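Local coordinates for protein leucine--trna ligase (Agrobacterium radiobacter, PDB 5AH5) that probably charges tRNA(Leu) with leucine at the expense of ATP, as a class I leucyl-tRNA synthetase that also carries an editing domain, at residues Val230-Glu235 with Leu306-Pro311; Gly223-Ala228 with Asn242-Arg247; Ser641-Cys646 with Ser707-Val712. All blocks are in the same frame, centred on the assembly; numbering follows the deposited sequence.

Interaction 1. Residues Val230-Glu235 with Leu306-Pro311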
ATOM      1  N   VAL B 230       3.523 -38.556  -7.256  1.00121.56           N
ATOM      2  CA  VAL B 230       3.618 -39.998  -7.536  1.00119.30           C
ATOM      3  C   VAL B 230       2.464 -40.372  -8.468  1.00119.17           C
ATOM      4  O   VAL B 230       1.298 -40.164  -8.120  1.00110.66           O
ATOM      5  CB  VAL B 230       3.518 -40.839  -6.242  1.00118.45           C
ATOM      6  CG1 VAL B 230       3.788 -42.309  -6.534  1.00118.72           C
ATOM      7  CG2 VAL B 230       4.478 -40.323  -5.179  1.00114.39           C
ATOM      8  N   ARG B 231       2.791 -40.913  -9.645  1.00119.50           N
ATOM      9  CA  ARG B 231       1.779 -41.274 -10.652  1.00120.86           C
ATOM     10  C   ARG B 231       1.165 -42.646 -10.337  1.00117.04           C
ATOM     11  O   ARG B 231       1.890 -43.584 -10.026  1.00115.14           O
ATOM     12  CB  ARG B 231       2.381 -41.239 -12.066  1.00119.43           C
ATOM     13  CG  ARG B 231       2.894 -39.859 -12.473  1.00123.62           C
ATOM     14  CD  ARG B 231       3.228 -39.761 -13.959  1.00128.49           C
ATOM     15  NE  ARG B 231       2.035 -39.840 -14.815  1.00132.98           N
ATOM     16  CZ  ARG B 231       1.991 -39.559 -16.123  1.00133.12           C
ATOM     17  NH1 ARG B 231       3.074 -39.155 -16.790  1.00132.62           N
ATOM     18  NH2 ARG B 231       0.837 -39.673 -16.782  1.00134.83           N
ATOM     19  N   PHE B 232      -0.168 -42.743 -10.404  1.00116.21           N
ATOM     20  CA  PHE B 232      -0.917 -43.966 -10.054  1.00112.18           C
ATOM     21  C   PHE B 232      -1.769 -44.448 -11.247  1.00121.05           C
ATOM     22  O   PHE B 232      -2.765 -43.802 -11.598  1.00117.84           O
ATOM     23  CB  PHE B 232      -1.827 -43.703  -8.841  1.00105.49           C
ATOM     24  CG  PHE B 232      -1.146 -43.851  -7.500  1.00104.21           C
ATOM     25  CD1 PHE B 232      -0.153 -42.966  -7.104  1.00101.06           C
ATOM     26  CD2 PHE B 232      -1.538 -44.852  -6.606  1.00105.08           C
ATOM     27  CE1 PHE B 232       0.454 -43.092  -5.861  1.00101.00           C
ATOM     28  CE2 PHE B 232      -0.928 -44.987  -5.363  1.00102.64           C
ATOM     29  CZ  PHE B 232       0.067 -44.102  -4.989  1.00101.19           C
ATOM     30  N   LEU B 233      -1.393 -45.583 -11.851  1.00131.10           N
ATOM     31  CA  LEU B 233      -2.065 -46.094 -13.067  1.00131.92           C
ATOM     32  C   LEU B 233      -3.382 -46.800 -12.728  1.00133.28           C
ATOM     33  O   LEU B 233      -3.485 -47.447 -11.680  1.00120.57           O
ATOM     34  CB  LEU B 233      -1.159 -47.055 -13.867  1.00126.41           C
ATOM     35  CG  LEU B 233       0.241 -46.576 -14.301  1.00124.65           C
ATOM     36  CD1 LEU B 233       1.349 -47.243 -13.487  1.00125.27           C
ATOM     37  CD2 LEU B 233       0.483 -46.806 -15.790  1.00117.20           C
ATOM     38  N   VAL B 234      -4.363 -46.680 -13.633  1.00137.12           N
ATOM     39  CA  VAL B 234      -5.694 -47.305 -13.483  1.00136.56           C
ATOM     40  C   VAL B 234      -5.811 -48.536 -14.411  1.00137.33           C
ATOM     41  O   VAL B 234      -5.362 -48.500 -15.565  1.00126.84           O
ATOM     42  CB  VAL B 234      -6.844 -46.308 -13.779  1.00130.16           C
ATOM     43  CG1 VAL B 234      -8.135 -46.782 -13.124  1.00127.34           C
ATOM     44  CG2 VAL B 234      -6.497 -44.900 -13.311  1.00125.84           C
ATOM     45  N   GLU B 235      -6.444 -49.598 -13.902  1.00133.08           N
ATOM     46  CA  GLU B 235      -6.340 -50.959 -14.468  1.00128.21           C
ATOM     47  C   GLU B 235      -6.709 -51.102 -15.941  1.00131.02           C
ATOM     48  O   GLU B 235      -5.825 -51.299 -16.779  1.00126.89           O
ATOM     49  CB  GLU B 235      -7.159 -51.947 -13.632  1.00120.23           C
ATOM     50  CG  GLU B 235      -6.469 -52.338 -12.342  1.00119.06           C
ATOM     51  CD  GLU B 235      -7.443 -52.782 -11.281  1.00120.15           C
ATOM     52  OE1 GLU B 235      -8.188 -51.921 -10.779  1.00112.15           O
ATOM     53  OE2 GLU B 235      -7.462 -53.987 -10.946  1.00123.20           O
ATOM     54  N   LEU B 306     -13.757 -48.697  -8.589  1.00115.51           N
ATOM     55  CA  LEU B 306     -12.505 -49.029  -9.300  1.00114.67           C
ATOM     56  C   LEU B 306     -11.278 -49.089  -8.350  1.00110.68           C
ATOM     57  O   LEU B 306     -11.408 -48.869  -7.131  1.00103.89           O
ATOM     58  CB  LEU B 306     -12.246 -48.055 -10.487  1.00110.83           C
ATOM     59  CG  LEU B 306     -13.370 -47.526 -11.418  1.00113.48           C
ATOM     60  CD1 LEU B 306     -12.790 -46.990 -12.728  1.00111.46           C
ATOM     61  CD2 LEU B 306     -14.459 -48.546 -11.731  1.00113.65           C
ATOM     62  N   MET B 307     -10.113 -49.424  -8.920  1.00103.34           N
ATOM     63  CA  MET B 307      -8.846 -49.554  -8.183  1.00 96.54           C
ATOM     64  C   MET B 307      -7.632 -49.177  -9.056  1.00 96.79           C
ATOM     65  O   MET B 307      -7.712 -49.107 -10.299  1.00 79.47           O
ATOM     66  CB  MET B 307      -8.685 -50.976  -7.604  1.00 95.28           C
ATOM     67  CG  MET B 307      -9.471 -51.231  -6.321  1.00 96.40           C
ATOM     68  SD  MET B 307      -8.569 -52.155  -5.048  1.00107.37           S
ATOM     69  CE  MET B 307      -9.868 -52.522  -3.856  1.00100.01           C
ATOM     70  N   VAL B 308      -6.504 -48.958  -8.381  1.00 98.28           N
ATOM     71  CA  VAL B 308      -5.402 -48.170  -8.931  1.00104.93           C
ATOM     72  C   VAL B 308      -4.049 -48.599  -8.320  1.00 99.48           C
ATOM     73  O   VAL B 308      -4.022 -49.119  -7.201  1.00 82.33           O
ATOM     74  CB  VAL B 308      -5.719 -46.670  -8.680  1.00117.33           C
ATOM     75  CG1 VAL B 308      -5.420 -46.258  -7.233  1.00117.69           C
ATOM     76  CG2 VAL B 308      -5.014 -45.773  -9.683  1.00121.03           C
ATOM     77  N   VAL B 309      -2.947 -48.356  -9.044  1.00108.27           N
ATOM     78  CA  VAL B 309      -1.622 -48.975  -8.756  1.00122.57           C
ATOM     79  C   VAL B 309      -0.525 -48.017  -8.218  1.00116.81           C
ATOM     80  O   VAL B 309      -0.355 -46.909  -8.713  1.00116.72           O
ATOM     81  CB  VAL B 309      -1.120 -49.766 -10.018  1.00129.14           C
ATOM     82  CG1 VAL B 309       0.408 -49.903 -10.100  1.00131.33           C
ATOM     83  CG2 VAL B 309      -1.773 -51.145 -10.069  1.00128.08           C
ATOM     84  N   ASN B 310       0.232 -48.517  -7.235  1.00115.12           N
ATOM     85  CA  ASN B 310       1.394 -47.858  -6.609  1.00117.03           C
ATOM     86  C   ASN B 310       2.694 -48.332  -7.308  1.00128.67           C
ATOM     87  O   ASN B 310       3.154 -49.430  -7.017  1.00154.01           O
ATOM     88  CB  ASN B 310       1.373 -48.267  -5.112  1.00109.15           C
ATOM     89  CG  ASN B 310       2.527 -47.710  -4.296  1.00104.14           C
ATOM     90  OD1 ASN B 310       3.630 -47.484  -4.795  1.00 97.40           O
ATOM     91  ND2 ASN B 310       2.275 -47.520  -3.002  1.00100.21           N
ATOM     92  N   PRO B 311       3.302 -47.516  -8.214  1.00132.94           N
ATOM     93  CA  PRO B 311       4.376 -48.034  -9.103  1.00125.38           C
ATOM     94  C   PRO B 311       5.765 -48.305  -8.476  1.00120.35           C
ATOM     95  O   PRO B 311       6.658 -48.782  -9.180  1.00109.58           O
ATOM     96  CB  PRO B 311       4.480 -46.950 -10.177  1.00124.35           C
ATOM     97  CG  PRO B 311       4.191 -45.709  -9.427  1.00130.98           C
ATOM     98  CD  PRO B 311       3.093 -46.074  -8.445  1.00134.52           C
TER
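Phe232, in the middle of segment 230-235, lays its side chain along the backbone of Val309 and Asn310. Its CB lies 3.9 Å from CG2 of Val308 and also approaches the carbonyl oxygen of Val309. CG and CD2 run past that same oxygen, CD2 at 3.2 Å from Val309 O, and the CA of Phe232 adds a CA-H...O contact to it. Farther out, CE2 arrives 3.9 Å from the CA of Asn310 and about as close to its CB. With CG beside the backbone N (chi1 -85°) the ring is carried along the partner chain, which meets it obliquely, while Val230 O lies at the ring edge, in its plane.

One hydrogen bond joins the backbones: Val309 N donates to Leu233 O over 2.8 Å, with 148° at the hydrogen and the donor in the carbonyl plane. Next to it, Val234 and Val308 form an antiparallel non-hydrogen-bonded pair, their side chains crossing with CG2 of Val234 4.0 Å from CG2 of Val308. Beyond the ring, Pro311 turns its CG and CD to the carbonyl oxygen of Arg231, CD at 3.2 Å from Arg231 O, and no N-H is available there to continue the ladder.

The contact belongs to the mixed sheet of the editing domain. Strand 224-234 pairs here with strand 301-310 around Val308 and Val309. Val308 is hydrogen-bonded through its backbone to Val317 of strand 315-322, and Ile257 of strand 257-259 packs against both Phe232 and Val308.

Interaction 2. Residues Gly223-Ala228 with Asn242-Arg247. With nucleotides of chain D.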
ATOM      1  N   GLY B 223       2.329 -18.723  -1.285  1.00 48.19           N
ATOM      2  CA  GLY B 223       2.333 -20.006  -0.597  1.00 43.50           C
ATOM      3  C   GLY B 223       2.956 -21.091  -1.427  1.00 42.55           C
ATOM      4  O   GLY B 223       2.294 -22.076  -1.767  1.00 41.93           O
ATOM      5  N   ARG B 224       4.200 -20.893  -1.808  1.00 41.74           N
ATOM      6  CA  ARG B 224       4.977 -21.948  -2.492  1.00 48.21           C
ATOM      7  C   ARG B 224       5.361 -23.145  -1.550  1.00 55.09           C
ATOM      8  O   ARG B 224       5.886 -22.952  -0.436  1.00 50.42           O
ATOM      9  CB  ARG B 224       6.228 -21.358  -3.134  1.00 45.62           C
ATOM     10  CG  ARG B 224       7.022 -22.357  -3.952  1.00 45.74           C
ATOM     11  CD  ARG B 224       8.113 -21.696  -4.764  1.00 46.87           C
ATOM     12  NE  ARG B 224       9.163 -21.165  -3.905  1.00 46.77           N
ATOM     13  CZ  ARG B 224      10.021 -20.194  -4.230  1.00 54.29           C
ATOM     14  NH1 ARG B 224       9.998 -19.575  -5.419  1.00 53.61           N
ATOM     15  NH2 ARG B 224      10.923 -19.816  -3.332  1.00 59.45           N
ATOM     16  N   THR B 225       5.082 -24.362  -2.022  1.00 60.76           N
ATOM     17  CA  THR B 225       5.232 -25.627  -1.261  1.00 64.49           C
ATOM     18  C   THR B 225       6.129 -26.570  -2.058  1.00 57.29           C
ATOM     19  O   THR B 225       6.106 -26.583  -3.296  1.00 53.59           O
ATOM     20  CB  THR B 225       3.847 -26.294  -1.035  1.00 69.65           C
ATOM     21  OG1 THR B 225       3.074 -25.491  -0.142  1.00 78.51           O
ATOM     22  CG2 THR B 225       3.957 -27.689  -0.426  1.00 79.59           C
ATOM     23  N   GLU B 226       6.921 -27.357  -1.351  1.00 66.12           N
ATOM     24  CA  GLU B 226       7.803 -28.342  -1.986  1.00 72.25           C
ATOM     25  C   GLU B 226       7.339 -29.767  -1.606  1.00 71.23           C
ATOM     26  O   GLU B 226       6.932 -30.005  -0.473  1.00 76.99           O
ATOM     27  CB  GLU B 226       9.252 -28.066  -1.571  1.00 77.64           C
ATOM     28  CG  GLU B 226      10.216 -27.944  -2.756  1.00 87.58           C
ATOM     29  CD  GLU B 226       9.991 -26.691  -3.597  1.00 87.06           C
ATOM     30  OE1 GLU B 226       9.767 -25.613  -3.005  1.00 81.29           O
ATOM     31  OE2 GLU B 226      10.034 -26.782  -4.853  1.00 83.53           O
ATOM     32  N   GLY B 227       7.356 -30.697  -2.562  1.00 69.63           N
ATOM     33  CA  GLY B 227       6.917 -32.082  -2.308  1.00 73.35           C
ATOM     34  C   GLY B 227       7.203 -33.042  -3.454  1.00 76.68           C
ATOM     35  O   GLY B 227       8.116 -32.820  -4.261  1.00 72.67           O
ATOM     36  N   ALA B 228       6.417 -34.112  -3.538  1.00 84.12           N
ATOM     37  CA  ALA B 228       6.571 -35.078  -4.637  1.00 87.94           C
ATOM     38  C   ALA B 228       5.241 -35.533  -5.243  1.00 86.48           C
ATOM     39  O   ALA B 228       4.252 -35.769  -4.519  1.00 72.65           O
ATOM     40  CB  ALA B 228       7.376 -36.275  -4.163  1.00 89.86           C
ATOM     41  N   ASN B 242      -1.837 -38.469 -10.802  1.00 98.87           N
ATOM     42  CA  ASN B 242      -0.678 -38.059  -9.972  1.00 90.80           C
ATOM     43  C   ASN B 242      -1.086 -37.488  -8.611  1.00 88.62           C
ATOM     44  O   ASN B 242      -1.671 -36.413  -8.551  1.00 87.49           O
ATOM     45  CB  ASN B 242       0.247 -37.069 -10.712  1.00 96.45           C
ATOM     46  CG  ASN B 242      -0.490 -36.184 -11.722  1.00102.76           C
ATOM     47  OD1 ASN B 242      -1.631 -35.773 -11.499  1.00107.60           O
ATOM     48  ND2 ASN B 242       0.159 -35.908 -12.847  1.00 96.93           N
ATOM     49  N   ALA B 243      -0.808 -38.231  -7.534  1.00 87.13           N
ATOM     50  CA  ALA B 243      -1.026 -37.748  -6.161  1.00 87.54           C
ATOM     51  C   ALA B 243       0.147 -36.846  -5.735  1.00 92.72           C
ATOM     52  O   ALA B 243       1.195 -36.840  -6.390  1.00 92.69           O
ATOM     53  CB  ALA B 243      -1.187 -38.915  -5.190  1.00 86.76           C
ATOM     54  N   PHE B 244      -0.046 -36.079  -4.655  1.00 89.11           N
ATOM     55  CA  PHE B 244       0.973 -35.158  -4.128  1.00 84.56           C
ATOM     56  C   PHE B 244       1.159 -35.362  -2.616  1.00 81.45           C
ATOM     57  O   PHE B 244       0.177 -35.394  -1.854  1.00 81.69           O
ATOM     58  CB  PHE B 244       0.614 -33.694  -4.447  1.00 83.83           C
ATOM     59  CG  PHE B 244       1.569 -32.679  -3.844  1.00 79.54           C
ATOM     60  CD1 PHE B 244       2.778 -32.366  -4.480  1.00 71.19           C
ATOM     61  CD2 PHE B 244       1.254 -32.031  -2.638  1.00 75.72           C
ATOM     62  CE1 PHE B 244       3.650 -31.446  -3.920  1.00 70.63           C
ATOM     63  CE2 PHE B 244       2.125 -31.108  -2.076  1.00 74.01           C
ATOM     64  CZ  PHE B 244       3.323 -30.815  -2.718  1.00 75.35           C
ATOM     65  N   THR B 245       2.417 -35.500  -2.192  1.00 72.44           N
ATOM     66  CA  THR B 245       2.736 -35.603  -0.767  1.00 82.06           C
ATOM     67  C   THR B 245       4.105 -34.967  -0.435  1.00 79.61           C
ATOM     68  O   THR B 245       4.986 -34.805  -1.306  1.00 68.88           O
ATOM     69  CB  THR B 245       2.625 -37.092  -0.284  1.00 88.63           C
ATOM     70  OG1 THR B 245       2.267 -37.184   1.121  1.00 77.69           O
ATOM     71  CG2 THR B 245       3.906 -37.887  -0.611  1.00 84.32           C
ATOM     72  N   THR B 246       4.229 -34.576   0.831  1.00 81.64           N
ATOM     73  CA  THR B 246       5.499 -34.191   1.437  1.00 89.36           C
ATOM     74  C   THR B 246       6.169 -35.404   2.115  1.00 95.14           C
ATOM     75  O   THR B 246       7.398 -35.489   2.159  1.00 94.98           O
ATOM     76  CB  THR B 246       5.293 -33.052   2.457  1.00 88.56           C
ATOM     77  OG1 THR B 246       4.375 -33.473   3.477  1.00 81.68           O
ATOM     78  CG2 THR B 246       4.749 -31.787   1.757  1.00 82.61           C
ATOM     79  N   ARG B 247       5.359 -36.334   2.637  1.00102.48           N
ATOM     80  CA  ARG B 247       5.854 -37.592   3.216  1.00101.61           C
ATOM     81  C   ARG B 247       5.954 -38.703   2.156  1.00 91.54           C
ATOM     82  O   ARG B 247       5.288 -39.725   2.275  1.00 91.50           O
ATOM     83  CB  ARG B 247       4.940 -38.063   4.378  1.00104.61           C
ATOM     84  CG  ARG B 247       4.641 -37.054   5.484  1.00108.04           C
ATOM     85  CD  ARG B 247       5.850 -36.225   5.926  1.00111.41           C
ATOM     86  NE  ARG B 247       7.070 -37.006   6.162  1.00112.09           N
ATOM     87  CZ  ARG B 247       7.329 -37.740   7.249  1.00108.83           C
ATOM     88  NH1 ARG B 247       6.455 -37.838   8.251  1.00104.88           N
ATOM     89  NH2 ARG B 247       8.482 -38.397   7.328  1.00111.33           N
TER
ATOM     90  P     A D  84       0.670 -29.727   5.009  1.00 91.13           P
ATOM     91  OP1   A D  84       1.922 -29.664   5.800  1.00 93.73           O
ATOM     92  OP2   A D  84       0.568 -29.038   3.692  1.00 96.83           O
ATOM     93  O5'   A D  84       0.403 -31.281   4.780  1.00 93.79           O
ATOM     94  C5'   A D  84       0.978 -31.967   3.641  1.00 91.54           C
ATOM     95  C4'   A D  84       0.261 -33.275   3.417  1.00 90.39           C
ATOM     96  O4'   A D  84      -1.145 -33.019   3.151  1.00 86.24           O
ATOM     97  C3'   A D  84       0.699 -34.113   2.220  1.00 88.37           C
ATOM     98  O3'   A D  84       1.874 -34.873   2.475  1.00 96.34           O
ATOM     99  C2'   A D  84      -0.507 -35.021   2.036  1.00 87.59           C
ATOM    100  O2'   A D  84      -0.458 -36.102   2.953  1.00 92.11           O
ATOM    101  C1'   A D  84      -1.664 -34.058   2.340  1.00 76.51           C
ATOM    102  N9    A D  84      -2.319 -33.456   1.173  1.00 65.50           N
ATOM    103  C8    A D  84      -1.841 -33.313  -0.110  1.00 67.06           C
ATOM    104  N7    A D  84      -2.697 -32.753  -0.934  1.00 63.87           N
ATOM    105  C5    A D  84      -3.808 -32.502  -0.140  1.00 62.38           C
ATOM    106  C6    A D  84      -5.059 -31.920  -0.419  1.00 62.83           C
ATOM    107  N6    A D  84      -5.407 -31.451  -1.621  1.00 70.07           N
ATOM    108  N1    A D  84      -5.948 -31.823   0.596  1.00 61.34           N
ATOM    109  C2    A D  84      -5.594 -32.281   1.806  1.00 61.69           C
ATOM    110  N3    A D  84      -4.446 -32.838   2.195  1.00 64.23           N
ATOM    111  C4    A D  84      -3.590 -32.931   1.160  1.00 64.66           C
TER
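Phe244 and Gly227 meet in the beta hairpin that strands 224-234 and 243-245 form in the editing domain. The tight part is around Ala228 and Thr245, an antiparallel hydrogen-bonded pair: Ala228 N donates to Thr245 O at 2.7 Å, and Thr245 N returns a bond to Ala228 O at 3.0 Å. Ala228 O also receives the CA-H of Phe244. The Phe244 side chain, with CG anti to the backbone N (chi1 176°), reaches Gly227, whose CA meets the ring obliquely, 3.7 Å from CE1. The same glycine CA lies 3.5 Å from Thr245 O.

Toward the start of strand 224-228 the contact thins. The methyl CG2 of Thr225 touches the ring edge at CZ, and Glu226, exposed, directs its carboxylate to Thr408 instead of the hairpin partner.

Thr245 at the end of the strand and Thr246 just after it face the RNA. C8 of A84 of chain D comes near the edge of the Phe244 ring, and the O3' of this nucleotide is held by three groups: Thr246 N donates to it at 2.9 Å with 168° at the hydrogen, Thr246 OG1 bonds it at 3.0 Å, and Thr245 OG1 lies 2.7 Å from A84 O3'.

Interaction 3. Residues Ser641-Cys646 with Ser707-Val712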
ATOM      1  N   SER B 641      15.571  41.500   7.392  1.00 39.36           N
ATOM      2  CA  SER B 641      15.156  40.671   6.276  1.00 42.28           C
ATOM      3  C   SER B 641      15.612  39.237   6.474  1.00 41.45           C
ATOM      4  O   SER B 641      15.446  38.441   5.572  1.00 41.07           O
ATOM      5  CB  SER B 641      15.807  41.217   4.994  1.00 45.72           C
ATOM      6  OG  SER B 641      17.237  40.964   5.017  1.00 42.73           O
ATOM      7  N   ALA B 642      16.203  38.893   7.621  1.00 36.55           N
ATOM      8  CA  ALA B 642      16.783  37.589   7.808  1.00 40.68           C
ATOM      9  C   ALA B 642      15.735  36.445   7.666  1.00 41.62           C
ATOM     10  O   ALA B 642      14.691  36.495   8.321  1.00 41.30           O
ATOM     11  CB  ALA B 642      17.433  37.500   9.172  1.00 40.84           C
ATOM     12  N   ILE B 643      16.054  35.447   6.831  1.00 38.46           N
ATOM     13  CA  ILE B 643      15.247  34.238   6.621  1.00 37.33           C
ATOM     14  C   ILE B 643      15.908  33.047   7.235  1.00 40.28           C
ATOM     15  O   ILE B 643      15.337  31.956   7.215  1.00 41.37           O
ATOM     16  CB  ILE B 643      14.949  33.968   5.116  1.00 39.71           C
ATOM     17  CG1 ILE B 643      16.214  33.556   4.341  1.00 39.06           C
ATOM     18  CG2 ILE B 643      14.269  35.174   4.516  1.00 36.07           C
ATOM     19  CD1 ILE B 643      15.989  33.062   2.905  1.00 36.99           C
ATOM     20  N   GLU B 644      17.129  33.237   7.768  1.00 36.95           N
ATOM     21  CA  GLU B 644      17.807  32.239   8.560  1.00 36.19           C
ATOM     22  C   GLU B 644      18.920  32.959   9.400  1.00 38.37           C
ATOM     23  O   GLU B 644      19.068  34.161   9.302  1.00 33.43           O
ATOM     24  CB  GLU B 644      18.395  31.147   7.663  1.00 39.43           C
ATOM     25  CG  GLU B 644      19.489  31.615   6.680  1.00 44.37           C
ATOM     26  CD  GLU B 644      19.346  31.046   5.264  1.00 53.80           C
ATOM     27  OE1 GLU B 644      18.619  30.021   5.046  1.00 49.91           O
ATOM     28  OE2 GLU B 644      19.976  31.630   4.353  1.00 58.25           O
ATOM     29  N   ILE B 645      19.671  32.222  10.206  1.00 39.07           N
ATOM     30  CA  ILE B 645      20.697  32.822  11.065  1.00 44.94           C
ATOM     31  C   ILE B 645      22.070  32.671  10.415  1.00 44.01           C
ATOM     32  O   ILE B 645      22.474  31.553  10.101  1.00 48.56           O
ATOM     33  CB  ILE B 645      20.707  32.110  12.439  1.00 47.66           C
ATOM     34  CG1 ILE B 645      19.322  32.251  13.113  1.00 44.53           C
ATOM     35  CG2 ILE B 645      21.833  32.657  13.328  1.00 47.05           C
ATOM     36  CD1 ILE B 645      19.151  31.349  14.309  1.00 47.66           C
ATOM     37  N   CYS B 646      22.781  33.774  10.200  1.00 45.79           N
ATOM     38  CA  CYS B 646      24.232  33.710   9.839  1.00 49.63           C
ATOM     39  C   CYS B 646      25.185  33.869  11.080  1.00 41.84           C
ATOM     40  O   CYS B 646      24.834  34.573  12.027  1.00 37.00           O
ATOM     41  CB  CYS B 646      24.552  34.773   8.800  1.00 54.06           C
ATOM     42  SG  CYS B 646      23.803  34.475   7.183  1.00 58.19           S
ATOM     43  N   SER B 707      15.237  33.361  13.247  1.00 33.59           N
ATOM     44  CA  SER B 707      14.706  32.188  13.889  1.00 32.29           C
ATOM     45  C   SER B 707      13.233  32.007  13.623  1.00 28.38           C
ATOM     46  O   SER B 707      12.787  30.893  13.544  1.00 26.06           O
ATOM     47  CB  SER B 707      14.884  32.256  15.412  1.00 37.31           C
ATOM     48  OG  SER B 707      16.250  32.316  15.747  1.00 41.58           O
ATOM     49  N   LEU B 708      12.502  33.104  13.642  1.00 27.54           N
ATOM     50  CA  LEU B 708      11.092  33.112  13.449  1.00 32.65           C
ATOM     51  C   LEU B 708      10.770  32.759  11.991  1.00 34.89           C
ATOM     52  O   LEU B 708       9.882  31.964  11.748  1.00 37.52           O
ATOM     53  CB  LEU B 708      10.529  34.488  13.788  1.00 32.36           C
ATOM     54  CG  LEU B 708      10.526  34.855  15.294  1.00 32.84           C
ATOM     55  CD1 LEU B 708      10.075  36.279  15.445  1.00 37.34           C
ATOM     56  CD2 LEU B 708       9.629  33.965  16.106  1.00 36.32           C
ATOM     57  N   ARG B 709      11.480  33.373  11.048  1.00 31.81           N
ATOM     58  CA  ARG B 709      11.346  33.051   9.640  1.00 34.47           C
ATOM     59  C   ARG B 709      11.776  31.603   9.355  1.00 36.12           C
ATOM     60  O   ARG B 709      11.137  30.900   8.586  1.00 29.43           O
ATOM     61  CB  ARG B 709      12.102  34.054   8.770  1.00 31.49           C
ATOM     62  CG  ARG B 709      11.435  35.408   8.830  1.00 33.13           C
ATOM     63  CD  ARG B 709      11.483  36.174   7.531  1.00 33.58           C
ATOM     64  NE  ARG B 709      10.879  37.493   7.734  1.00 37.66           N
ATOM     65  CZ  ARG B 709      11.526  38.567   8.194  1.00 38.07           C
ATOM     66  NH1 ARG B 709      12.814  38.490   8.564  1.00 37.75           N
ATOM     67  NH2 ARG B 709      10.880  39.697   8.320  1.00 34.67           N
ATOM     68  N   LEU B 710      12.768  31.122  10.074  1.00 32.05           N
ATOM     69  CA  LEU B 710      13.187  29.755   9.916  1.00 34.93           C
ATOM     70  C   LEU B 710      12.127  28.790  10.455  1.00 35.40           C
ATOM     71  O   LEU B 710      11.865  27.775   9.828  1.00 34.63           O
ATOM     72  CB  LEU B 710      14.527  29.569  10.579  1.00 41.72           C
ATOM     73  CG  LEU B 710      15.543  28.541  10.137  1.00 50.19           C
ATOM     74  CD1 LEU B 710      15.833  28.622   8.633  1.00 54.81           C
ATOM     75  CD2 LEU B 710      16.836  28.745  10.956  1.00 51.19           C
ATOM     76  N   LEU B 711      11.506  29.139  11.584  1.00 32.81           N
ATOM     77  CA  LEU B 711      10.466  28.363  12.220  1.00 32.21           C
ATOM     78  C   LEU B 711       9.277  28.131  11.239  1.00 31.24           C
ATOM     79  O   LEU B 711       8.788  27.041  11.132  1.00 29.51           O
ATOM     80  CB  LEU B 711       9.924  29.106  13.465  1.00 35.53           C
ATOM     81  CG  LEU B 711       8.776  28.476  14.255  1.00 37.98           C
ATOM     82  CD1 LEU B 711       9.111  27.048  14.533  1.00 42.05           C
ATOM     83  CD2 LEU B 711       8.490  29.210  15.552  1.00 42.69           C
ATOM     84  N   VAL B 712       8.836  29.187  10.586  1.00 30.14           N
ATOM     85  CA  VAL B 712       7.709  29.125   9.624  1.00 34.36           C
ATOM     86  C   VAL B 712       8.077  28.360   8.343  1.00 36.19           C
ATOM     87  O   VAL B 712       7.194  27.700   7.711  1.00 35.60           O
ATOM     88  CB  VAL B 712       7.194  30.546   9.420  1.00 38.54           C
ATOM     89  CG1 VAL B 712       6.796  30.860   7.999  1.00 48.71           C
ATOM     90  CG2 VAL B 712       6.042  30.759  10.378  1.00 39.59           C
TER
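The carbonyl oxygen of Ala642 is lined by Arg709. NH1 donates to Ala642 O over 2.7 Å, with 158° at the hydrogen. The oxygen lies in the guanidinium plane, whereas the nitrogen stands above the carbonyl plane, 37° out of it. The arginine's CB, CG and CD pass close to the same oxygen, CD at 3.3 Å from Ala642 O, a bend at chi2 (-145°) letting the side chain run past. Ser640 O takes a second bond from NH1, and NH2 is bonded to Leu637 O and Ser730 O, which should fix the rotation of the buried group.

The arginine stands on helix 701-715, part of the anticodon-binding domain, and grips the connection that leads from helix 634-639 to helix 653-674. Farther along this connection the contact is mostly van der Waals. CA of Ile643 rests 3.8 Å from CB of Arg709. CD1 of Leu710 touches CB of Glu644 at 3.7 Å and lies equally far from Ile643 O, while Arg713 hydrogen-bonds that oxygen and forms a salt bridge with the Glu644 carboxylate. At the far end, CD1 of Ile645 comes 3.4 Å from OG of Ser707, a hydroxyl hydrogen-bonded to Val703 O, one turn earlier in its helix.

Interactions 1 and 2 share strand 224-234 and lie with centres 18 Å apart in one sheet of the editing domain, where they touch through a probable hydrogen bond from Ala243 N to Val230 O. Interaction 3 sits on the opposite side of the chain's centre, its centre 84 Å from that of interaction 1 and 67 Å from that of interaction 2, and ties a loop to a helix. All three are partly buried. Strand pairing with aromatic packing serves both sheet contacts, interaction 2 alone of the three also contacting the RNA, through bonds to a ribose oxygen, whereas in 641-646 with 707-712 a side-chain guanidinium replaces the backbone ladder as the polar link.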